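Local structure of folylpolyglutamate synthase/dihydrofolate synthase (Thermotoga maritima, 1O5Z) at residues 68-71 / 72-76; 293-296 / 297-301; 425-428 / 429-433. The protein probably joins L-glutamate to dihydropteroate and to tetrahydrofolyl-polyglutamates at the expense of ATP, making dihydrofolate and lengthening the folate glutamate tail. All blocks are in the same frame, centred on the assembly; numbering follows the deposited sequence.

Contact 1: residues 68-71 / 72-76; sequences NMVS and NILVS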
ATOM      1  N   ASN A  68      -4.401  -3.675   5.079  1.00 44.52           N
ATOM      2  CA  ASN A  68      -3.636  -4.839   5.492  1.00 44.87           C
ATOM      3  C   ASN A  68      -3.957  -5.243   6.919  1.00 44.85           C
ATOM      4  O   ASN A  68      -4.152  -6.404   7.199  1.00 44.48           O
ATOM      5  CB  ASN A  68      -2.139  -4.586   5.376  1.00 44.27           C
ATOM      6  CG  ASN A  68      -1.344  -5.835   5.554  1.00 46.02           C
ATOM      7  OD1 ASN A  68      -0.779  -6.075   6.634  1.00 47.48           O
ATOM      8  ND2 ASN A  68      -1.317  -6.680   4.504  1.00 45.03           N
ATOM      9  N   MET A  69      -3.987  -4.259   7.806  1.00 44.51           N
ATOM     10  CA  MET A  69      -4.323  -4.498   9.204  1.00 45.09           C
ATOM     11  C   MET A  69      -5.752  -5.073   9.368  1.00 45.20           C
ATOM     12  O   MET A  69      -5.995  -6.049  10.105  1.00 44.92           O
ATOM     13  CB  MET A  69      -4.194  -3.198   9.956  1.00 44.78           C
ATOM     14  CG  MET A  69      -2.757  -2.737  10.137  1.00 46.44           C
ATOM     15  SD  MET A  69      -2.721  -1.091  10.920  1.00 47.80           S
ATOM     16  CE  MET A  69      -0.988  -0.660  10.873  1.00 47.47           C
ATOM     17  N   VAL A  70      -6.694  -4.464   8.655  1.00 44.72           N
ATOM     18  CA  VAL A  70      -8.049  -4.947   8.639  1.00 44.96           C
ATOM     19  C   VAL A  70      -8.120  -6.375   8.117  1.00 45.41           C
ATOM     20  O   VAL A  70      -8.757  -7.208   8.740  1.00 44.94           O
ATOM     21  CB  VAL A  70      -8.976  -3.976   7.877  1.00 44.89           C
ATOM     22  CG1 VAL A  70     -10.307  -4.565   7.688  1.00 45.33           C
ATOM     23  CG2 VAL A  70      -9.145  -2.709   8.677  1.00 45.63           C
ATOM     24  N   SER A  71      -7.468  -6.667   6.993  1.00 45.92           N
ATOM     25  CA  SER A  71      -7.506  -8.033   6.450  1.00 46.59           C
ATOM     26  C   SER A  71      -6.902  -8.972   7.409  1.00 44.93           C
ATOM     27  O   SER A  71      -7.407 -10.007   7.589  1.00 45.21           O
ATOM     28  CB  SER A  71      -6.725  -8.207   5.134  1.00 46.18           C
ATOM     29  OG  SER A  71      -7.102  -7.168   4.248  1.00 53.61           O
ATOM     30  N   ASN A  72      -5.725  -8.642   7.908  1.00 44.71           N
ATOM     31  CA  ASN A  72      -5.011  -9.518   8.810  1.00 44.28           C
ATOM     32  C   ASN A  72      -5.782  -9.874  10.055  1.00 43.41           C
ATOM     33  O   ASN A  72      -5.766 -11.032  10.467  1.00 41.56           O
ATOM     34  CB  ASN A  72      -3.627  -8.956   9.124  1.00 45.00           C
ATOM     35  CG  ASN A  72      -2.615  -9.486   8.140  1.00 46.32           C
ATOM     36  OD1 ASN A  72      -2.442 -10.713   8.063  1.00 45.36           O
ATOM     37  ND2 ASN A  72      -2.025  -8.620   7.334  1.00 43.57           N
ATOM     38  N   ILE A  73      -6.523  -8.918  10.595  1.00 43.05           N
ATOM     39  CA  ILE A  73      -7.310  -9.184  11.791  1.00 43.52           C
ATOM     40  C   ILE A  73      -8.482 -10.151  11.489  1.00 43.15           C
ATOM     41  O   ILE A  73      -8.764 -11.081  12.249  1.00 41.28           O
ATOM     42  CB  ILE A  73      -7.832  -7.881  12.387  1.00 43.92           C
ATOM     43  CG1 ILE A  73      -6.672  -7.078  12.984  1.00 45.05           C
ATOM     44  CG2 ILE A  73      -8.901  -8.166  13.485  1.00 44.65           C
ATOM     45  CD1 ILE A  73      -7.071  -5.646  13.363  1.00 44.51           C
ATOM     46  N   LEU A  74      -9.156  -9.907  10.361  1.00 42.88           N
ATOM     47  CA  LEU A  74     -10.258 -10.752   9.963  1.00 43.49           C
ATOM     48  C   LEU A  74      -9.810 -12.125   9.561  1.00 42.68           C
ATOM     49  O   LEU A  74     -10.488 -13.103   9.856  1.00 43.41           O
ATOM     50  CB  LEU A  74     -10.985 -10.126   8.791  1.00 44.38           C
ATOM     51  CG  LEU A  74     -11.735  -8.813   9.063  1.00 44.30           C
ATOM     52  CD1 LEU A  74     -12.081  -8.176   7.722  1.00 44.40           C
ATOM     53  CD2 LEU A  74     -13.003  -9.056   9.859  1.00 45.21           C
ATOM     54  N   VAL A  75      -8.666 -12.210   8.899  1.00 41.79           N
ATOM     55  CA  VAL A  75      -8.066 -13.529   8.602  1.00 42.05           C
ATOM     56  C   VAL A  75      -7.760 -14.303   9.903  1.00 41.24           C
ATOM     57  O   VAL A  75      -8.071 -15.463   9.984  1.00 39.43           O
ATOM     58  CB  VAL A  75      -6.821 -13.423   7.710  1.00 41.62           C
ATOM     59  CG1 VAL A  75      -5.993 -14.752   7.726  1.00 41.54           C
ATOM     60  CG2 VAL A  75      -7.257 -13.077   6.297  1.00 41.72           C
ATOM     61  N   SER A  76      -7.199 -13.634  10.917  1.00 41.82           N
ATOM     62  CA  SER A  76      -6.977 -14.270  12.218  1.00 42.63           C
ATOM     63  C   SER A  76      -8.275 -14.691  12.835  1.00 43.02           C
ATOM     64  O   SER A  76      -8.270 -15.690  13.524  1.00 43.72           O
ATOM     65  CB  SER A  76      -6.272 -13.390  13.248  1.00 42.69           C
ATOM     66  OG  SER A  76      -5.160 -12.790  12.671  1.00 46.78           O
TER
HETATM   67  O   HOH W   1      -0.155  -9.440   5.509  1.00 37.83           O
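Asn68 holds its CG trans to the backbone N (chi1 -170°) while Asn72, one helical turn on, is swung past the usual staggered position (chi1 -91°), and these two settings bring their amides together. The amide planes stand 66° apart, so the groups meet askew and not as a flat pair. Asn72 ND2 reaches Asn68 OD1 at 2.9 Å, a weak bond because the N-H points poorly at the oxygen. The same ND2 makes a second weak bond to Asn68 O, which is held more firmly by the backbone N of Asn72 at 2.8 Å. A water accepts from both amides and bridges them, lying 2.7 Å from Asn72 ND2. Asn68 is also fixed from outside, its OD1 taking the backbone N-H of Lys303 and its ND2 bonding to Tyr85 OH. Helix 63-77, which carries all of this, follows strand 53-58 through the glycine-rich P-loop of the Mur ligase middle domain. Elsewhere on the helix the contact is apolar: Val70 CG1 and Leu74 CD1 lie side by side, 4.0 Å apart, and both side chains rest on Val153 of strand 151-155. Ile73 CG1 passes 3.1 Å from Met69 O, and both residues pack on helix 271-286. Ser71 instead turns its OG back to Ala67 O, within the helix. At the far end Asn72 O is gripped from opposite faces of its plane by Ser76 N and by Ser76 OG, the hydroxyl at 2.9 Å.

Contact 2: residues 293-296 / 297-301; sequences KAIR and EGLKN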
ATOM      1  N   LYS A 293      -8.131 -11.654  20.574  1.00 44.74           N
ATOM      2  CA  LYS A 293      -7.025 -12.475  20.071  1.00 44.89           C
ATOM      3  C   LYS A 293      -6.675 -12.171  18.608  1.00 43.81           C
ATOM      4  O   LYS A 293      -5.501 -12.028  18.286  1.00 42.47           O
ATOM      5  CB  LYS A 293      -7.335 -13.965  20.228  1.00 45.55           C
ATOM      6  CG  LYS A 293      -6.182 -14.905  19.828  1.00 45.57           C
ATOM      7  CD  LYS A 293      -6.613 -16.375  19.823  1.00 46.32           C
ATOM      8  CE  LYS A 293      -5.396 -17.334  19.988  1.00 48.36           C
ATOM      9  NZ  LYS A 293      -4.840 -17.792  18.655  1.00 52.55           N
ATOM     10  N   ALA A 294      -7.695 -12.130  17.749  1.00 43.52           N
ATOM     11  CA  ALA A 294      -7.542 -11.835  16.343  1.00 44.37           C
ATOM     12  C   ALA A 294      -7.007 -10.416  16.080  1.00 44.35           C
ATOM     13  O   ALA A 294      -6.231 -10.197  15.171  1.00 45.20           O
ATOM     14  CB  ALA A 294      -8.881 -11.999  15.622  1.00 44.55           C
ATOM     15  N   ILE A 295      -7.462  -9.465  16.879  1.00 43.75           N
ATOM     16  CA  ILE A 295      -7.032  -8.100  16.763  1.00 43.25           C
ATOM     17  C   ILE A 295      -5.544  -8.089  17.094  1.00 43.31           C
ATOM     18  O   ILE A 295      -4.721  -7.543  16.345  1.00 43.98           O
ATOM     19  CB  ILE A 295      -7.865  -7.200  17.738  1.00 42.98           C
ATOM     20  CG1 ILE A 295      -9.257  -6.970  17.194  1.00 42.06           C
ATOM     21  CG2 ILE A 295      -7.210  -5.850  17.963  1.00 44.50           C
ATOM     22  CD1 ILE A 295     -10.202  -6.489  18.243  1.00 42.86           C
ATOM     23  N   ARG A 296      -5.168  -8.683  18.215  1.00 42.62           N
ATOM     24  CA  ARG A 296      -3.760  -8.649  18.582  1.00 42.46           C
ATOM     25  C   ARG A 296      -2.883  -9.379  17.577  1.00 43.39           C
ATOM     26  O   ARG A 296      -1.788  -8.921  17.253  1.00 43.43           O
ATOM     27  CB  ARG A 296      -3.560  -9.251  19.940  1.00 41.91           C
ATOM     28  CG  ARG A 296      -4.148  -8.429  21.016  1.00 41.63           C
ATOM     29  CD  ARG A 296      -3.871  -8.978  22.413  1.00 41.33           C
ATOM     30  NE  ARG A 296      -4.497  -8.121  23.407  1.00 39.98           N
ATOM     31  CZ  ARG A 296      -3.916  -7.063  23.964  1.00 41.48           C
ATOM     32  NH1 ARG A 296      -2.668  -6.751  23.665  1.00 41.84           N
ATOM     33  NH2 ARG A 296      -4.582  -6.312  24.851  1.00 40.50           N
ATOM     34  N   GLU A 297      -3.341 -10.525  17.098  1.00 44.80           N
ATOM     35  CA  GLU A 297      -2.512 -11.316  16.205  1.00 46.94           C
ATOM     36  C   GLU A 297      -2.450 -10.663  14.839  1.00 46.33           C
ATOM     37  O   GLU A 297      -1.395 -10.592  14.262  1.00 46.36           O
ATOM     38  CB  GLU A 297      -3.002 -12.762  16.095  1.00 47.73           C
ATOM     39  CG  GLU A 297      -2.447 -13.526  14.887  1.00 50.44           C
ATOM     40  CD  GLU A 297      -3.001 -14.943  14.775  1.00 50.39           C
ATOM     41  OE1 GLU A 297      -2.602 -15.737  15.639  1.00 52.89           O
ATOM     42  OE2 GLU A 297      -3.819 -15.242  13.835  1.00 52.52           O
ATOM     43  N   GLY A 298      -3.581 -10.182  14.359  1.00 46.77           N
ATOM     44  CA  GLY A 298      -3.673  -9.490  13.070  1.00 47.20           C
ATOM     45  C   GLY A 298      -2.788  -8.266  13.011  1.00 47.46           C
ATOM     46  O   GLY A 298      -2.057  -8.094  12.026  1.00 47.42           O
ATOM     47  N   LEU A 299      -2.802  -7.455  14.083  1.00 48.11           N
ATOM     48  CA  LEU A 299      -1.864  -6.309  14.231  1.00 48.07           C
ATOM     49  C   LEU A 299      -0.386  -6.699  14.306  1.00 48.18           C
ATOM     50  O   LEU A 299       0.473  -6.036  13.745  1.00 48.80           O
ATOM     51  CB  LEU A 299      -2.203  -5.491  15.473  1.00 48.22           C
ATOM     52  CG  LEU A 299      -3.532  -4.740  15.440  1.00 47.48           C
ATOM     53  CD1 LEU A 299      -3.731  -4.029  16.711  1.00 44.44           C
ATOM     54  CD2 LEU A 299      -3.621  -3.774  14.281  1.00 49.63           C
ATOM     55  N   LYS A 300      -0.091  -7.773  15.008  1.00 48.53           N
ATOM     56  CA  LYS A 300       1.259  -8.330  15.008  1.00 48.63           C
ATOM     57  C   LYS A 300       1.717  -8.795  13.616  1.00 47.75           C
ATOM     58  O   LYS A 300       2.907  -8.784  13.312  1.00 47.04           O
ATOM     59  CB  LYS A 300       1.347  -9.505  15.989  1.00 48.84           C
ATOM     60  CG  LYS A 300       2.522  -9.381  16.878  1.00 50.75           C
ATOM     61  CD  LYS A 300       2.458 -10.235  18.133  1.00 51.07           C
ATOM     62  CE  LYS A 300       3.765  -9.921  19.019  1.00 53.87           C
ATOM     63  NZ  LYS A 300       3.645 -10.103  20.561  1.00 55.87           N
ATOM     64  N   ASN A 301       0.758  -9.237  12.802  1.00 47.64           N
ATOM     65  CA  ASN A 301       1.003  -9.874  11.483  1.00 47.55           C
ATOM     66  C   ASN A 301       1.012  -8.902  10.323  1.00 47.30           C
ATOM     67  O   ASN A 301       1.594  -9.191   9.295  1.00 47.27           O
ATOM     68  CB  ASN A 301      -0.079 -10.907  11.170  1.00 47.18           C
ATOM     69  CG  ASN A 301       0.062 -12.203  11.934  1.00 45.30           C
ATOM     70  OD1 ASN A 301       1.041 -12.473  12.613  1.00 46.23           O
ATOM     71  ND2 ASN A 301      -0.947 -13.031  11.802  1.00 42.82           N
TER
HETATM   72  O   HOH W   2      -2.831 -15.362  18.976  1.00 44.90           O
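Ile295 and Leu299 form the close-packed face of this turn of helix 292-301, their side chains running alongside each other in the same direction with CG2 of Ile295 4.1 Å from CD1 of Leu299. With chi1 at -67°, Leu299 CG lies beside its own backbone N and comes within 3.2 Å of Ile295 O. Both side chains face inward: Ile295 touches Ile73 of helix 63-77, Leu280 of helix 271-286 and Phe260 of strand 259-265, while Leu299 rests on Ala276. Backbone bonds one turn long run beneath, and that from Gly298 N to Ala294 O spans 2.8 Å; Ala294 and Gly298 give this part of the helix a slim profile, and the methyl of Ala294 meets Ser76 and Gln77.

The other flank is loose. Lys293 NZ and Glu297 OE1 stay 4.3 Å apart, too far for a salt bridge, although the Glu297 chain is extended; the Lys293 chain turns at its last torsion (chi4 -93°). A water lies between them instead, accepting from Lys293 NZ at 3.2 Å and donating only weakly to Glu297 OE1. The second carboxylate oxygen, Glu297 OE2, has a weak bond to Ser76 OG of the neighbouring helix. Arg296 is held more firmly, by a salt bridge from NE to Glu292 OE2 and by bonds from its terminal nitrogens to Glu261 O and Asp262 O. Packing of hydrocarbon therefore fixes the inner face, whereas the Lys293-Glu297 attraction, carried through water near solvent, is likely to be modest and readily rearranged.

Contact 3: residues 425-428 / 429-433; sequences GYVR and EFLTT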
ATOM      1  N   GLY A 425      11.656  -2.793  -4.279  1.00 44.16           N
ATOM      2  CA  GLY A 425      10.963  -4.021  -4.532  1.00 43.35           C
ATOM      3  C   GLY A 425      11.911  -5.066  -5.037  1.00 43.94           C
ATOM      4  O   GLY A 425      11.751  -6.238  -4.735  1.00 43.66           O
ATOM      5  N   TYR A 426      12.900  -4.648  -5.811  1.00 44.38           N
ATOM      6  CA  TYR A 426      13.888  -5.550  -6.380  1.00 45.00           C
ATOM      7  C   TYR A 426      14.801  -6.156  -5.344  1.00 44.48           C
ATOM      8  O   TYR A 426      15.024  -7.347  -5.300  1.00 45.09           O
ATOM      9  CB  TYR A 426      14.710  -4.750  -7.368  1.00 45.37           C
ATOM     10  CG  TYR A 426      15.768  -5.516  -8.151  1.00 45.07           C
ATOM     11  CD1 TYR A 426      15.454  -6.240  -9.308  1.00 42.95           C
ATOM     12  CD2 TYR A 426      17.101  -5.462  -7.751  1.00 45.30           C
ATOM     13  CE1 TYR A 426      16.445  -6.875 -10.000  1.00 41.40           C
ATOM     14  CE2 TYR A 426      18.066  -6.111  -8.425  1.00 43.20           C
ATOM     15  CZ  TYR A 426      17.749  -6.804  -9.542  1.00 43.14           C
ATOM     16  OH  TYR A 426      18.798  -7.404 -10.175  1.00 43.12           O
ATOM     17  N   VAL A 427      15.330  -5.311  -4.504  1.00 45.38           N
ATOM     18  CA  VAL A 427      16.167  -5.742  -3.379  1.00 45.96           C
ATOM     19  C   VAL A 427      15.416  -6.569  -2.328  1.00 45.08           C
ATOM     20  O   VAL A 427      15.923  -7.531  -1.803  1.00 45.67           O
ATOM     21  CB  VAL A 427      16.793  -4.501  -2.726  1.00 46.29           C
ATOM     22  CG1 VAL A 427      17.446  -4.845  -1.379  1.00 48.85           C
ATOM     23  CG2 VAL A 427      17.799  -3.874  -3.707  1.00 46.95           C
ATOM     24  N   ARG A 428      14.200  -6.170  -1.998  1.00 44.92           N
ATOM     25  CA  ARG A 428      13.376  -6.929  -1.102  1.00 43.63           C
ATOM     26  C   ARG A 428      13.162  -8.287  -1.661  1.00 43.96           C
ATOM     27  O   ARG A 428      13.159  -9.272  -0.932  1.00 44.13           O
ATOM     28  CB  ARG A 428      12.033  -6.253  -0.933  1.00 44.34           C
ATOM     29  CG  ARG A 428      11.267  -6.770   0.245  1.00 43.53           C
ATOM     30  CD  ARG A 428       9.832  -6.371   0.277  1.00 43.81           C
ATOM     31  NE  ARG A 428       9.309  -6.730   1.585  1.00 41.89           N
ATOM     32  CZ  ARG A 428       8.916  -7.934   1.883  1.00 43.31           C
ATOM     33  NH1 ARG A 428       8.894  -8.851   0.949  1.00 40.72           N
ATOM     34  NH2 ARG A 428       8.467  -8.220   3.094  1.00 45.17           N
ATOM     35  N   GLU A 429      12.930  -8.374  -2.959  1.00 43.97           N
ATOM     36  CA  GLU A 429      12.647  -9.684  -3.493  1.00 45.08           C
ATOM     37  C   GLU A 429      13.873 -10.591  -3.311  1.00 44.46           C
ATOM     38  O   GLU A 429      13.756 -11.755  -2.967  1.00 45.01           O
ATOM     39  CB  GLU A 429      12.236  -9.656  -4.957  1.00 45.01           C
ATOM     40  CG  GLU A 429      11.608 -10.993  -5.352  1.00 45.88           C
ATOM     41  CD  GLU A 429      11.170 -11.078  -6.777  1.00 47.55           C
ATOM     42  OE1 GLU A 429      11.198 -10.048  -7.419  1.00 53.08           O
ATOM     43  OE2 GLU A 429      10.821 -12.200  -7.262  1.00 51.47           O
ATOM     44  N   PHE A 430      15.042 -10.052  -3.547  1.00 43.84           N
ATOM     45  CA  PHE A 430      16.204 -10.871  -3.494  1.00 43.25           C
ATOM     46  C   PHE A 430      16.532 -11.268  -2.095  1.00 42.60           C
ATOM     47  O   PHE A 430      16.930 -12.390  -1.837  1.00 42.25           O
ATOM     48  CB  PHE A 430      17.380 -10.190  -4.131  1.00 42.67           C
ATOM     49  CG  PHE A 430      18.474 -11.143  -4.460  1.00 43.23           C
ATOM     50  CD1 PHE A 430      18.381 -11.943  -5.583  1.00 41.80           C
ATOM     51  CD2 PHE A 430      19.583 -11.267  -3.625  1.00 44.14           C
ATOM     52  CE1 PHE A 430      19.381 -12.845  -5.877  1.00 42.44           C
ATOM     53  CE2 PHE A 430      20.585 -12.171  -3.920  1.00 43.47           C
ATOM     54  CZ  PHE A 430      20.486 -12.961  -5.032  1.00 41.95           C
ATOM     55  N   LEU A 431      16.340 -10.337  -1.186  1.00 43.14           N
ATOM     56  CA  LEU A 431      16.586 -10.583   0.212  1.00 42.86           C
ATOM     57  C   LEU A 431      15.673 -11.646   0.794  1.00 42.40           C
ATOM     58  O   LEU A 431      16.070 -12.451   1.653  1.00 42.72           O
ATOM     59  CB  LEU A 431      16.382  -9.271   0.981  1.00 43.50           C
ATOM     60  CG  LEU A 431      17.551  -8.270   1.011  1.00 42.93           C
ATOM     61  CD1 LEU A 431      17.147  -7.028   1.768  1.00 43.47           C
ATOM     62  CD2 LEU A 431      18.818  -8.901   1.588  1.00 41.43           C
ATOM     63  N   THR A 432      14.423 -11.629   0.363  1.00 41.78           N
ATOM     64  CA  THR A 432      13.435 -12.530   0.906  1.00 40.87           C
ATOM     65  C   THR A 432      13.330 -13.800   0.102  1.00 40.31           C
ATOM     66  O   THR A 432      12.922 -14.804   0.635  1.00 39.87           O
ATOM     67  CB  THR A 432      12.091 -11.827   0.997  1.00 41.54           C
ATOM     68  OG1 THR A 432      11.775 -11.217  -0.255  1.00 44.30           O
ATOM     69  CG2 THR A 432      12.180 -10.637   1.984  1.00 40.55           C
ATOM     70  N   THR A 433      13.730 -13.799  -1.160  1.00 40.13           N
ATOM     71  CA  THR A 433      13.631 -15.034  -1.954  1.00 41.09           C
ATOM     72  C   THR A 433      14.939 -15.554  -2.519  1.00 41.21           C
ATOM     73  O   THR A 433      15.002 -16.670  -2.994  1.00 40.64           O
ATOM     74  CB  THR A 433      12.626 -14.890  -3.140  1.00 41.54           C
ATOM     75  OG1 THR A 433      13.118 -13.944  -4.119  1.00 41.46           O
ATOM     76  CG2 THR A 433      11.271 -14.351  -2.646  1.00 42.19           C
TER
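Val427 with Leu431 and Arg428 with Thr432 make a contact of one helical turn in helix 421-433, which follows strand 414-418 in the mixed sheet of the C-terminal, glutamate ligase part of the Mur ligase family fold. The first pair is apolar: the two side chains lie next to each other, pointing the same way, and Val427 CG1 is 3.8 Å from Leu431 CD1. Leu431 CG, set beside its backbone N, also comes within 3.3 Å of Val427 O. Beyond the turn Leu431 touches Tyr318 of strand 316-320 and Ile408 of helix 404-409, so it fills the join between helix and sheet. Cut back to alanine, this position would probably leave Val427 CG1 without its apolar companion and a gap between Tyr318 and Ile408.

In the second pair the side chains run at a slant to one another. Thr432 CG2 sits over one face of the Arg428 guanidinium, 3.9 Å from NH1. With chi1 at 51°, Thr432 OG1 turns back toward the preceding turn and donates to Arg428 O; the modelled length of 2.5 Å is very short and its exact value doubtful. Thr432 N bonds the same oxygen at 3.0 Å. The pattern recurs one residue later, where Thr433 N and Thr433 OG1 reach Glu429 O from opposite faces, the hydroxyl at 2.6 Å. Arg428 extends to a salt bridge from NH2 to Glu309 OE2, and the Glu429 carboxylate takes N-H groups of Trp440 and Asn437. The chemistry thus implies that threonine hydroxyls supply a second donor to the carbonyls of Arg428 and Glu429, in the last turns of the helix, while these two charged residues each commit their side chains to partners elsewhere in the chain.

How the contacts relate
Each contact spans a single turn of one helix and closes no long loop; in chain order they come in series, with none enclosing or crossing another. Contact 1 lies in helix 63-77, beside strands 81-84 and 151-155 of the large mixed sheet. More than two hundred residues later, contact 2 brings helix 292-301 back against it: the centres are 8 Å apart, and Asn72 CB lies 3.4 Å from Gly298 O. Contact 3, in helix 421-433, packs on the six-stranded sheet and touches neither, the centres lying about 24 Å (contacts 1 and 3) and about 25 Å (contacts 2 and 3) apart. Lys303 relates the regions, meeting both Asn68 and Arg428.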